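Long-range contacts in extracellular solute-binding protein family 1 (Kribbella flavida, PDB 5IXP), which probably captures a solute outside the cell and delivers it to an ABC transporter, the ligand being unknown: residues Gly114-Cys119 and Ala236-Leu241; Gly255-Ala260 and Asn327-Asn332; Val259-Pro264 and Gly336-Asn341; Lys302-Val307 and Glu320-Gln325. All coordinates share one frame; numbering follows the deposited sequence. Where two conformers were deposited one is given.

Contact 1 of 4, residues Gly114-Cys119 and Ala236-Leu241; sequences GPEAIC and ACPGWL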
loop_
_atom_site.group_PDB
_atom_site.type_symbol
_atom_site.label_atom_id
_atom_site.label_comp_id
_atom_site.label_asym_id
_atom_site.label_seq_id
_atom_site.Cartn_x
_atom_site.Cartn_y
_atom_site.Cartn_z
ATOM N N GLY A 114 4.039 -1.214 -2.764
ATOM C CA GLY A 114 4.020 0.225 -2.881
ATOM C C GLY A 114 4.925 0.883 -1.859
ATOM O O GLY A 114 4.462 1.589 -0.953
ATOM N N PRO A 115 6.237 0.662 -1.967
ATOM C CA PRO A 115 7.155 1.291 -1.004
ATOM C C PRO A 115 7.081 2.804 -1.124
ATOM O O PRO A 115 6.991 3.354 -2.222
ATOM C CB PRO A 115 8.526 0.752 -1.417
ATOM C CG PRO A 115 8.393 0.538 -2.895
ATOM C CD PRO A 115 6.966 0.013 -3.075
ATOM N N GLU A 116 7.088 3.482 0.022
ATOM C CA GLU A 116 6.715 4.885 0.072
ATOM C C GLU A 116 7.908 5.803 0.279
ATOM O O GLU A 116 8.797 5.522 1.090
ATOM C CB GLU A 116 5.705 5.133 1.184
ATOM C CG GLU A 116 4.364 4.451 0.911
ATOM C CD GLU A 116 3.393 4.684 2.023
ATOM O OE1 GLU A 116 3.538 4.049 3.084
ATOM O OE2 GLU A 116 2.488 5.511 1.834
ATOM N N ALA A 117 7.890 6.921 -0.434
ATOM C CA ALA A 117 8.817 8.023 -0.228
ATOM C C ALA A 117 7.999 9.259 0.141
ATOM O O ALA A 117 6.791 9.177 0.364
ATOM C CB ALA A 117 9.671 8.242 -1.477
ATOM N N ILE A 118 8.659 10.413 0.216
ATOM C CA ILE A 118 7.957 11.689 0.307
ATOM C C ILE A 118 8.150 12.422 -1.009
ATOM O O ILE A 118 9.281 12.764 -1.376
ATOM C CB ILE A 118 8.441 12.554 1.484
ATOM C CG1 ILE A 118 8.211 11.856 2.837
ATOM C CG2 ILE A 118 7.717 13.892 1.462
ATOM C CD1 ILE A 118 6.733 11.552 3.164
ATOM N N CYS A 119 7.068 12.629 -1.745
ATOM C CA CYS A 119 7.162 13.539 -2.871
ATOM C C CYS A 119 6.841 14.947 -2.392
ATOM O O CYS A 119 6.199 15.153 -1.357
ATOM C CB CYS A 119 6.235 13.124 -4.018
ATOM S SG CYS A 119 4.485 12.999 -3.608
ATOM N N ALA A 236 2.771 11.528 1.251
ATOM C CA ALA A 236 3.331 10.197 1.421
ATOM C C ALA A 236 3.037 9.412 0.152
ATOM O O ALA A 236 1.891 9.353 -0.302
ATOM C CB ALA A 236 2.739 9.504 2.647
ATOM N N CYS A 237 4.072 8.819 -0.428
ATOM C CA CYS A 237 4.089 8.548 -1.861
ATOM C C CYS A 237 4.613 7.152 -2.181
ATOM O O CYS A 237 5.822 6.960 -2.324
ATOM C CB CYS A 237 4.961 9.604 -2.541
ATOM S SG CYS A 237 4.916 9.754 -4.295
ATOM N N PRO A 238 3.729 6.155 -2.330
ATOM C CA PRO A 238 4.182 4.884 -2.910
ATOM C C PRO A 238 4.615 5.094 -4.350
ATOM O O PRO A 238 4.136 5.997 -5.036
ATOM C CB PRO A 238 2.943 3.981 -2.824
ATOM C CG PRO A 238 1.786 4.952 -2.874
ATOM C CD PRO A 238 2.269 6.164 -2.099
ATOM N N GLY A 239 5.532 4.235 -4.804
ATOM C CA GLY A 239 6.014 4.332 -6.174
ATOM C C GLY A 239 4.903 4.452 -7.201
ATOM O O GLY A 239 4.990 5.257 -8.131
ATOM N N TRP A 240 3.830 3.667 -7.041
ATOM C CA TRP A 240 2.772 3.658 -8.049
ATOM C C TRP A 240 1.964 4.952 -8.075
ATOM O O TRP A 240 1.221 5.180 -9.036
ATOM C CB TRP A 240 1.825 2.462 -7.839
ATOM C CG TRP A 240 1.176 2.374 -6.463
ATOM C CD1 TRP A 240 1.581 1.595 -5.413
ATOM C CD2 TRP A 240 0.007 3.067 -6.015
ATOM N NE1 TRP A 240 0.741 1.766 -4.335
ATOM C CE2 TRP A 240 -0.235 2.664 -4.679
ATOM C CE3 TRP A 240 -0.859 3.991 -6.607
ATOM C CZ2 TRP A 240 -1.302 3.164 -3.926
ATOM C CZ3 TRP A 240 -1.920 4.485 -5.854
ATOM C CH2 TRP A 240 -2.131 4.066 -4.530
ATOM N N LEU A 241 2.078 5.799 -7.052
ATOM C CA LEU A 241 1.322 7.045 -7.045
ATOM C C LEU A 241 1.949 8.121 -7.928
ATOM O O LEU A 241 1.252 9.071 -8.308
ATOM C CB LEU A 241 1.175 7.558 -5.607
ATOM C CG LEU A 241 0.192 8.708 -5.367
ATOM C CD1 LEU A 241 -1.238 8.260 -5.646
ATOM C CD2 LEU A 241 0.328 9.244 -3.951
#
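Cys237 gives up more surface to the neighbouring strand than any other residue here, and its sulfur faces that of Cys119. The two cysteines sit diagonally across the strand pair: Cys237 is set against Ala117, while Cys119 lies two residues further along. They form a disulfide in this protein. In the Cys119 conformer described, one of two modelled, its SG stands 3.3 Å from Cys237 SG, not at bonding distance; the other modelled position probably makes the bond. The CB of Cys237 also approaches Ala117 O at 3.5 Å. Beneath the sulfurs the strands run antiparallel, with Ala117 and Cys237 as a hydrogen-bonded pair: Ala117 N reaches Cys237 O at 2.8 Å in a nearly straight bond, and Cys237 N returns to Ala117 O at 2.9 Å. The ladder belongs to the central sheet of the periplasmic-binding-protein fold, where strand 108-121 also pairs with strands 257-260 and 269-276, and Ile245 of helix 241-249 packs on both cysteines. On the other face, Glu116 lies alongside Pro238, its CG 3.7 Å from Pro238 N and its OE2 4.1 Å from Ala236 CB. Pro238 occupies a non-hydrogen-bonded position opposite Glu116, where its missing N-H costs this strand pair nothing; one residue on, Gly239 N bonds to Pro115 O at 3.1 Å. Past this bond the Trp240 ring brings its edge to Gly114 CA, while its NE1 is held by Trp270 O.

Contact 2 of 4, residues Gly255-Ala260 and Asn327-Asn332; sequences GKWDVA and NPYFNN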
loop_
_atom_site.group_PDB
_atom_site.type_symbol
_atom_site.label_atom_id
_atom_site.label_comp_id
_atom_site.label_asym_id
_atom_site.label_seq_id
_atom_site.Cartn_x
_atom_site.Cartn_y
_atom_site.Cartn_z
ATOM N N GLY A 255 7.973 20.491 -13.944
ATOM C CA GLY A 255 9.014 21.235 -13.267
ATOM C C GLY A 255 8.764 21.515 -11.804
ATOM O O GLY A 255 9.589 22.187 -11.170
ATOM N N LYS A 256 7.667 21.019 -11.233
ATOM C CA LYS A 256 7.309 21.388 -9.869
ATOM C C LYS A 256 7.439 20.263 -8.852
ATOM O O LYS A 256 7.426 20.548 -7.651
ATOM C CB LYS A 256 5.876 21.929 -9.822
ATOM C CG LYS A 256 5.706 23.250 -10.545
ATOM C CD LYS A 256 4.276 23.757 -10.476
ATOM C CE LYS A 256 4.130 25.068 -11.238
ATOM N NZ LYS A 256 2.694 25.409 -11.430
ATOM N N TRP A 257 7.566 19.005 -9.284
ATOM C CA TRP A 257 7.571 17.876 -8.364
ATOM C C TRP A 257 8.935 17.196 -8.310
ATOM O O TRP A 257 9.681 17.160 -9.296
ATOM C CB TRP A 257 6.508 16.838 -8.751
ATOM C CG TRP A 257 5.104 17.177 -8.335
ATOM C CD1 TRP A 257 4.116 17.703 -9.122
ATOM C CD2 TRP A 257 4.526 16.986 -7.037
ATOM N NE1 TRP A 257 2.956 17.857 -8.385
ATOM C CE2 TRP A 257 3.184 17.422 -7.106
ATOM C CE3 TRP A 257 5.016 16.491 -5.819
ATOM C CZ2 TRP A 257 2.329 17.380 -6.007
ATOM C CZ3 TRP A 257 4.171 16.452 -4.733
ATOM C CH2 TRP A 257 2.836 16.892 -4.833
ATOM N N ASP A 258 9.255 16.663 -7.131
ATOM C CA ASP A 258 10.438 15.842 -6.925
ATOM C C ASP A 258 10.080 14.777 -5.897
ATOM O O ASP A 258 8.990 14.785 -5.316
ATOM C CB ASP A 258 11.642 16.675 -6.462
ATOM C CG ASP A 258 12.977 16.122 -6.964
ATOM O OD1 ASP A 258 13.110 14.880 -7.122
ATOM O OD2 ASP A 258 13.893 16.942 -7.207
ATOM N N VAL A 259 10.999 13.851 -5.667
ATOM C CA VAL A 259 10.775 12.837 -4.649
ATOM C C VAL A 259 12.057 12.658 -3.856
ATOM O O VAL A 259 13.156 12.615 -4.419
ATOM C CB VAL A 259 10.279 11.506 -5.256
ATOM C CG1 VAL A 259 11.257 10.981 -6.267
ATOM C CG2 VAL A 259 10.027 10.483 -4.162
ATOM N N ALA A 260 11.904 12.599 -2.539
ATOM C CA ALA A 260 13.001 12.489 -1.591
ATOM C C ALA A 260 13.110 11.054 -1.085
ATOM O O ALA A 260 12.098 10.412 -0.791
ATOM C CB ALA A 260 12.802 13.450 -0.416
ATOM N N ASN A 327 12.576 9.050 -13.481
ATOM C CA ASN A 327 11.263 9.621 -13.769
ATOM C C ASN A 327 11.430 11.057 -14.245
ATOM O O ASN A 327 11.598 11.969 -13.419
ATOM C CB ASN A 327 10.360 9.563 -12.534
ATOM C CG ASN A 327 8.921 9.985 -12.836
ATOM O OD1 ASN A 327 8.679 11.043 -13.425
ATOM N ND2 ASN A 327 7.957 9.150 -12.431
ATOM N N PRO A 328 11.377 11.314 -15.556
ATOM C CA PRO A 328 11.591 12.691 -16.040
ATOM C C PRO A 328 10.624 13.712 -15.458
ATOM O O PRO A 328 11.034 14.843 -15.165
ATOM C CB PRO A 328 11.418 12.548 -17.559
ATOM C CG PRO A 328 11.660 11.103 -17.836
ATOM C CD PRO A 328 11.128 10.371 -16.660
ATOM N N TYR A 329 9.351 13.351 -15.283
ATOM C CA TYR A 329 8.385 14.307 -14.746
ATOM C C TYR A 329 8.791 14.782 -13.358
ATOM O O TYR A 329 8.675 15.974 -13.044
ATOM C CB TYR A 329 6.991 13.682 -14.704
ATOM C CG TYR A 329 5.878 14.657 -14.385
ATOM C CD1 TYR A 329 5.162 15.270 -15.405
ATOM C CD2 TYR A 329 5.531 14.957 -13.068
ATOM C CE1 TYR A 329 4.138 16.156 -15.131
ATOM C CE2 TYR A 329 4.499 15.841 -12.782
ATOM C CZ TYR A 329 3.808 16.440 -13.822
ATOM O OH TYR A 329 2.783 17.317 -13.564
ATOM N N PHE A 330 9.278 13.869 -12.515
ATOM C CA PHE A 330 9.699 14.209 -11.157
ATOM C C PHE A 330 11.177 14.609 -11.127
ATOM O O PHE A 330 11.997 14.035 -10.409
ATOM C CB PHE A 330 9.410 13.046 -10.212
ATOM C CG PHE A 330 7.971 12.945 -9.823
ATOM C CD1 PHE A 330 7.049 12.370 -10.682
ATOM C CD2 PHE A 330 7.531 13.461 -8.614
ATOM C CE1 PHE A 330 5.712 12.293 -10.336
ATOM C CE2 PHE A 330 6.196 13.388 -8.260
ATOM C CZ PHE A 330 5.283 12.808 -9.128
ATOM N N ASN A 331 11.500 15.622 -11.935
ATOM C CA ASN A 331 12.836 16.229 -11.959
ATOM C C ASN A 331 13.923 15.183 -12.210
ATOM O O ASN A 331 15.013 15.239 -11.638
ATOM C CB ASN A 331 13.108 17.003 -10.660
ATOM C CG ASN A 331 14.345 17.892 -10.752
ATOM O OD1 ASN A 331 14.627 18.469 -11.799
ATOM N ND2 ASN A 331 15.091 17.994 -9.657
ATOM N N ASN A 332 13.619 14.209 -13.074
ATOM C CA ASN A 332 14.570 13.153 -13.422
ATOM C C ASN A 332 15.049 12.407 -12.183
ATOM O O ASN A 332 16.216 12.030 -12.083
ATOM C CB ASN A 332 15.767 13.708 -14.199
ATOM C CG ASN A 332 15.408 14.106 -15.602
ATOM O OD1 ASN A 332 14.825 13.323 -16.348
ATOM N ND2 ASN A 332 15.755 15.326 -15.976
HETATM O O HOH W 1 8.812 18.068 -14.933
HETATM O O HOH W 2 7.179 17.987 -12.027
HETATM O O HOH W 3 10.078 18.511 -11.562
#
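Trp257 lays its CB and the CG-CD2-CE3 margin of its indole against one corner of the Phe330 ring, with Trp257 CB 3.5 Å from Phe330 CE2. The two side chains run alongside each other, with ring planes 49° apart. Trp257 CG lies opposite its own carbonyl carbon (chi1 -79°), which also brings CD1 to the edge of the Tyr329 ring, 4.1 Å from CE2. Helix 241-249 adds Ile245 to Trp257 and Leu242 to Phe330. The polar side of the contact is Asp258. Its OD2 accepts from Asn331 ND2 at 2.9 Å, along a fairly straight N-H that descends from above the carboxylate, whose plane is almost perpendicular to the amide. Arg122 shares OD2 and Arg134 takes OD1 in salt bridges, so the buried acid probably stays ionised. With an alanine here, the Asn331 amide is likely to be free to turn and both arginines to lose their shared anion. A water joins Gly255 N to Tyr329 O, tying the backbones where they do not touch. Asn327 OD1 accepts from Phe330 N, and the loop is thus an Asx motif running into an inverse gamma turn at Phe330, folded against a strand of the binding-protein sheet.

Contact 3 of 4, residues Val259-Pro264 and Gly336-Asn341; sequences VADVFP and GKIFVN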
loop_
_atom_site.group_PDB
_atom_site.type_symbol
_atom_site.label_atom_id
_atom_site.label_comp_id
_atom_site.label_asym_id
_atom_site.label_seq_id
_atom_site.Cartn_x
_atom_site.Cartn_y
_atom_site.Cartn_z
ATOM N N VAL A 259 10.999 13.851 -5.667
ATOM C CA VAL A 259 10.775 12.837 -4.649
ATOM C C VAL A 259 12.057 12.658 -3.856
ATOM O O VAL A 259 13.156 12.615 -4.419
ATOM C CB VAL A 259 10.279 11.506 -5.256
ATOM C CG1 VAL A 259 11.257 10.981 -6.267
ATOM C CG2 VAL A 259 10.027 10.483 -4.162
ATOM N N ALA A 260 11.904 12.599 -2.539
ATOM C CA ALA A 260 13.001 12.489 -1.591
ATOM C C ALA A 260 13.110 11.054 -1.085
ATOM O O ALA A 260 12.098 10.412 -0.791
ATOM C CB ALA A 260 12.802 13.450 -0.416
ATOM N N ASP A 261 14.346 10.560 -0.978
ATOM C CA ASP A 261 14.614 9.181 -0.576
ATOM C C ASP A 261 14.563 9.087 0.948
ATOM O O ASP A 261 15.582 8.980 1.636
ATOM C CB ASP A 261 15.968 8.741 -1.118
ATOM C CG ASP A 261 16.264 7.265 -0.868
ATOM O OD1 ASP A 261 15.436 6.552 -0.259
ATOM O OD2 ASP A 261 17.348 6.816 -1.279
ATOM N N VAL A 262 13.338 9.129 1.475
ATOM C CA VAL A 262 13.121 9.201 2.917
ATOM C C VAL A 262 11.680 8.812 3.176
ATOM O O VAL A 262 10.816 8.965 2.306
ATOM C CB VAL A 262 13.426 10.620 3.469
ATOM C CG1 VAL A 262 12.376 11.615 2.981
ATOM C CG2 VAL A 262 13.473 10.628 4.998
ATOM N N PHE A 263 11.419 8.296 4.378
ATOM C CA PHE A 263 10.047 8.173 4.819
ATOM C C PHE A 263 10.077 8.385 6.328
ATOM O O PHE A 263 10.871 7.725 7.018
ATOM C CB PHE A 263 9.395 6.828 4.480
ATOM C CG PHE A 263 7.901 6.861 4.579
ATOM C CD1 PHE A 263 7.152 7.543 3.623
ATOM C CD2 PHE A 263 7.241 6.240 5.625
ATOM C CE1 PHE A 263 5.773 7.595 3.702
ATOM C CE2 PHE A 263 5.848 6.290 5.713
ATOM C CZ PHE A 263 5.119 6.969 4.748
ATOM N N PRO A 264 9.262 9.291 6.860
ATOM C CA PRO A 264 9.296 9.547 8.303
ATOM C C PRO A 264 9.020 8.267 9.077
ATOM O O PRO A 264 8.086 7.524 8.765
ATOM C CB PRO A 264 8.189 10.591 8.507
ATOM C CG PRO A 264 7.999 11.224 7.157
ATOM C CD PRO A 264 8.238 10.096 6.177
ATOM N N GLY A 336 14.159 4.329 -9.538
ATOM C CA GLY A 336 14.523 2.931 -9.370
ATOM C C GLY A 336 15.355 2.715 -8.123
ATOM O O GLY A 336 15.051 1.854 -7.291
ATOM N N LYS A 337 16.395 3.530 -7.954
ATOM C CA LYS A 337 17.238 3.397 -6.774
ATOM C C LYS A 337 16.509 3.867 -5.522
ATOM O O LYS A 337 16.636 3.254 -4.455
ATOM C CB LYS A 337 18.535 4.175 -6.974
ATOM C CG LYS A 337 19.431 3.584 -8.049
ATOM C CD LYS A 337 20.619 4.474 -8.305
ATOM C CE LYS A 337 21.574 3.840 -9.298
ATOM N NZ LYS A 337 22.706 4.762 -9.554
ATOM N N ILE A 338 15.726 4.942 -5.635
ATOM C CA ILE A 338 15.025 5.464 -4.467
ATOM C C ILE A 338 14.065 4.415 -3.918
ATOM O O ILE A 338 14.065 4.109 -2.721
ATOM C CB ILE A 338 14.294 6.771 -4.817
ATOM C CG1 ILE A 338 15.301 7.915 -5.001
ATOM C CG2 ILE A 338 13.275 7.117 -3.730
ATOM C CD1 ILE A 338 14.735 9.106 -5.768
ATOM N N PHE A 339 13.251 3.817 -4.787
ATOM C CA PHE A 339 12.235 2.923 -4.251
ATOM C C PHE A 339 12.789 1.551 -3.879
ATOM O O PHE A 339 12.177 0.863 -3.050
ATOM C CB PHE A 339 11.053 2.859 -5.219
ATOM C CG PHE A 339 10.234 4.111 -5.184
ATOM C CD1 PHE A 339 9.382 4.357 -4.113
ATOM C CD2 PHE A 339 10.375 5.085 -6.159
ATOM C CE1 PHE A 339 8.647 5.534 -4.046
ATOM C CE2 PHE A 339 9.651 6.253 -6.089
ATOM C CZ PHE A 339 8.785 6.475 -5.032
ATOM N N VAL A 340 13.955 1.163 -4.401
ATOM C CA VAL A 340 14.671 0.031 -3.809
ATOM C C VAL A 340 15.004 0.335 -2.354
ATOM O O VAL A 340 14.723 -0.464 -1.450
ATOM C CB VAL A 340 15.935 -0.306 -4.620
ATOM C CG1 VAL A 340 16.853 -1.215 -3.815
ATOM C CG2 VAL A 340 15.550 -0.970 -5.933
ATOM N N ASN A 341 15.615 1.498 -2.108
ATOM C CA ASN A 341 15.911 1.898 -0.734
ATOM C C ASN A 341 14.649 1.951 0.115
ATOM O O ASN A 341 14.645 1.491 1.263
ATOM C CB ASN A 341 16.610 3.257 -0.711
ATOM C CG ASN A 341 18.008 3.203 -1.274
ATOM O OD1 ASN A 341 18.616 2.136 -1.357
ATOM N ND2 ASN A 341 18.540 4.367 -1.646
#
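With chi1 at -174°, Asp261 swings its carboxylate toward the helix, opposite its backbone N, while Asn341, at chi1 -69°, turns its CG opposite the carbonyl carbon; the two groups meet between loop and helix. Asn341 ND2, in the conformer described, donates to Asp261 OD2 at 2.7 Å. The bond is close to linear and uses the syn lone pair, with amide and carboxylate only 8° from coplanar. Asp261 OD1 forms a salt bridge with Arg342, the next residue of the helix, so each oxygen of the acid has a partner there. A leucine in its place would probably leave Arg342 without its counter-charge and the Asn341 amide without its acceptor. Asp261 is the centre of an inverse gamma turn just where the chain leaves strand 257-260, and the contact joins this end of the sheet to helix 335-344, which lies across the sheet face carrying Val259 and Ala117. Ile338 packs beside the polar pair: its CG1 approaches Asp261 CB at 4.0 Å, and in the Val259 conformer described its CD1 comes equally near to Val259 CG1, the two side chains passing in opposite senses. The next residue, Phe339, brings CZ to CG2 of that Val259 conformer at 4.3 Å.

Contact 4 of 4, residues Lys302-Val307 and Glu320-Gln325; sequences KVFKKV and EQVTAQ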
loop_
_atom_site.group_PDB
_atom_site.type_symbol
_atom_site.label_atom_id
_atom_site.label_comp_id
_atom_site.label_asym_id
_atom_site.label_seq_id
_atom_site.Cartn_x
_atom_site.Cartn_y
_atom_site.Cartn_z
ATOM N N LYS A 302 9.651 -8.579 -15.654
ATOM C CA LYS A 302 8.854 -8.403 -16.867
ATOM C C LYS A 302 7.628 -7.536 -16.603
ATOM O O LYS A 302 7.295 -6.657 -17.408
ATOM C CB LYS A 302 8.431 -9.759 -17.429
ATOM C CG LYS A 302 9.572 -10.603 -17.927
ATOM C CD LYS A 302 9.067 -12.002 -18.249
ATOM C CE LYS A 302 10.191 -12.991 -18.434
ATOM N NZ LYS A 302 9.674 -14.385 -18.428
ATOM N N VAL A 303 6.947 -7.769 -15.476
ATOM C CA VAL A 303 5.774 -6.976 -15.119
ATOM C C VAL A 303 6.171 -5.527 -14.864
ATOM O O VAL A 303 5.476 -4.595 -15.287
ATOM C CB VAL A 303 5.070 -7.601 -13.896
ATOM C CG1 VAL A 303 3.997 -6.667 -13.338
ATOM C CG2 VAL A 303 4.477 -8.992 -14.251
ATOM N N PHE A 304 7.294 -5.318 -14.169
ATOM C CA PHE A 304 7.791 -3.964 -13.945
ATOM C C PHE A 304 7.985 -3.215 -15.263
ATOM O O PHE A 304 7.592 -2.051 -15.388
ATOM C CB PHE A 304 9.106 -4.017 -13.160
ATOM C CG PHE A 304 9.777 -2.677 -13.006
ATOM C CD1 PHE A 304 9.305 -1.756 -12.085
ATOM C CD2 PHE A 304 10.900 -2.352 -13.765
ATOM C CE1 PHE A 304 9.928 -0.518 -11.932
ATOM C CE2 PHE A 304 11.525 -1.122 -13.616
ATOM C CZ PHE A 304 11.041 -0.206 -12.700
ATOM N N LYS A 305 8.587 -3.862 -16.262
ATOM C CA LYS A 305 8.783 -3.166 -17.526
ATOM C C LYS A 305 7.483 -2.990 -18.286
ATOM O O LYS A 305 7.332 -2.009 -19.015
ATOM C CB LYS A 305 9.817 -3.882 -18.385
ATOM C CG LYS A 305 11.039 -4.307 -17.598
ATOM C CD LYS A 305 12.174 -4.666 -18.507
ATOM C CE LYS A 305 11.858 -5.902 -19.296
ATOM N NZ LYS A 305 12.932 -6.928 -19.125
ATOM N N LYS A 306 6.535 -3.905 -18.120
ATOM C CA LYS A 306 5.293 -3.821 -18.879
ATOM C C LYS A 306 4.342 -2.780 -18.297
ATOM O O LYS A 306 3.805 -1.944 -19.033
ATOM C CB LYS A 306 4.621 -5.191 -18.928
ATOM C CG LYS A 306 3.528 -5.295 -19.981
ATOM C CD LYS A 306 2.784 -6.621 -19.882
ATOM C CE LYS A 306 1.773 -6.775 -21.017
ATOM N NZ LYS A 306 2.428 -6.684 -22.358
ATOM N N VAL A 307 4.116 -2.808 -16.982
ATOM C CA VAL A 307 3.091 -1.953 -16.390
ATOM C C VAL A 307 3.631 -1.101 -15.246
ATOM O O VAL A 307 2.902 -0.269 -14.701
ATOM C CB VAL A 307 1.881 -2.782 -15.911
ATOM C CG1 VAL A 307 1.227 -3.497 -17.090
ATOM C CG2 VAL A 307 2.287 -3.782 -14.861
ATOM N N GLU A 320 19.626 -4.011 -13.446
ATOM C CA GLU A 320 19.695 -2.654 -13.970
ATOM C C GLU A 320 18.364 -2.206 -14.555
ATOM O O GLU A 320 18.111 -1.001 -14.625
ATOM C CB GLU A 320 20.804 -2.538 -15.023
ATOM N N GLN A 321 17.510 -3.138 -14.996
ATOM C CA GLN A 321 16.181 -2.736 -15.453
ATOM C C GLN A 321 15.464 -1.937 -14.373
ATOM O O GLN A 321 14.789 -0.942 -14.661
ATOM C CB GLN A 321 15.357 -3.963 -15.853
ATOM C CG GLN A 321 15.832 -4.646 -17.132
ATOM C CD GLN A 321 15.723 -3.745 -18.348
ATOM O OE1 GLN A 321 14.814 -2.921 -18.446
ATOM N NE2 GLN A 321 16.661 -3.890 -19.275
ATOM N N VAL A 322 15.638 -2.334 -13.114
ATOM C CA VAL A 322 14.993 -1.604 -12.025
ATOM C C VAL A 322 15.825 -0.397 -11.611
ATOM O O VAL A 322 15.331 0.733 -11.586
ATOM C CB VAL A 322 14.733 -2.540 -10.827
ATOM C CG1 VAL A 322 14.252 -1.737 -9.624
ATOM C CG2 VAL A 322 13.729 -3.612 -11.198
ATOM N N THR A 323 17.106 -0.609 -11.298
ATOM C CA THR A 323 17.866 0.438 -10.626
ATOM C C THR A 323 18.205 1.606 -11.540
ATOM O O THR A 323 18.550 2.682 -11.041
ATOM C CB THR A 323 19.152 -0.126 -10.031
ATOM O OG1 THR A 323 19.935 -0.723 -11.067
ATOM C CG2 THR A 323 18.838 -1.164 -8.958
ATOM N N ALA A 324 18.125 1.434 -12.853
ATOM C CA ALA A 324 18.411 2.533 -13.763
ATOM C C ALA A 324 17.198 3.414 -14.030
ATOM O O ALA A 324 17.320 4.411 -14.749
ATOM C CB ALA A 324 18.956 1.997 -15.092
ATOM N N GLN A 325 16.039 3.071 -13.479
ATOM C CA GLN A 325 14.810 3.774 -13.822
ATOM C C GLN A 325 14.862 5.211 -13.322
ATOM O O GLN A 325 15.216 5.468 -12.168
ATOM C CB GLN A 325 13.598 3.052 -13.232
ATOM C CG GLN A 325 12.272 3.597 -13.729
ATOM C CD GLN A 325 11.102 3.186 -12.854
ATOM O OE1 GLN A 325 11.270 2.901 -11.664
ATOM N NE2 GLN A 325 9.906 3.139 -13.443
#
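Helix 297-307, near its C-terminal end, passes the short helix 320-323 with Phe304 CA 7.8 Å from Val322 CA, a spacing bridged largely by the Phe304 side chain. Phe304 has the largest share of the contact. A chi1 of 174°, with CG opposite the backbone N, carries the ring across to the other helix, where Val322 CG2 sits over one face in a CH-pi contact, 4.3 Å from the ring centroid and 22° off its normal. The edge of the same ring meets two oxygens. Gln321 O lies 3.4 Å from CE2 of Phe304, and Gln325 OE1 is 3.3 Å from CZ, with the amide turned 73° from the ring plane; both oxygens would be favoured by the slightly positive hydrogens of the rim. At the more exposed border, Lys305 CD touches Gln321 OE1 at 3.2 Å in the glutamine conformer described, the two chains crossing at about a right angle. A formate, probably from the crystallisation liquor, lies by the Gln325 side chain. Strand 310-311 lies between the two helices in sequence and supplies Pro311 to Phe304 and Phe310 to Val322. Helix 15-24 packs on Val303, while helix 335-344 receives Val322 on Val340 and bonds through Gly336 to the backbone of Gln325.

In the fold
Contact 1 lies nearest the middle of the molecule and is the only strand-to-strand pairing, held by backbone bonds and a cysteine pair. Contacts 2 and 3 both start from strand 257-260, which bonds to strand 108-121 of contact 1 through Ala260 N and Ile118 O. Each is mainly buried and combines apolar packing with an aspartate that binds an asparagine amide and is also engaged by arginine. Contact 4 is partly exposed and relies on one aromatic ring. It is nested in sequence inside the loops closed by contacts 2 and 3, and joins contact 3 where Gly336 N meets Gln325 O.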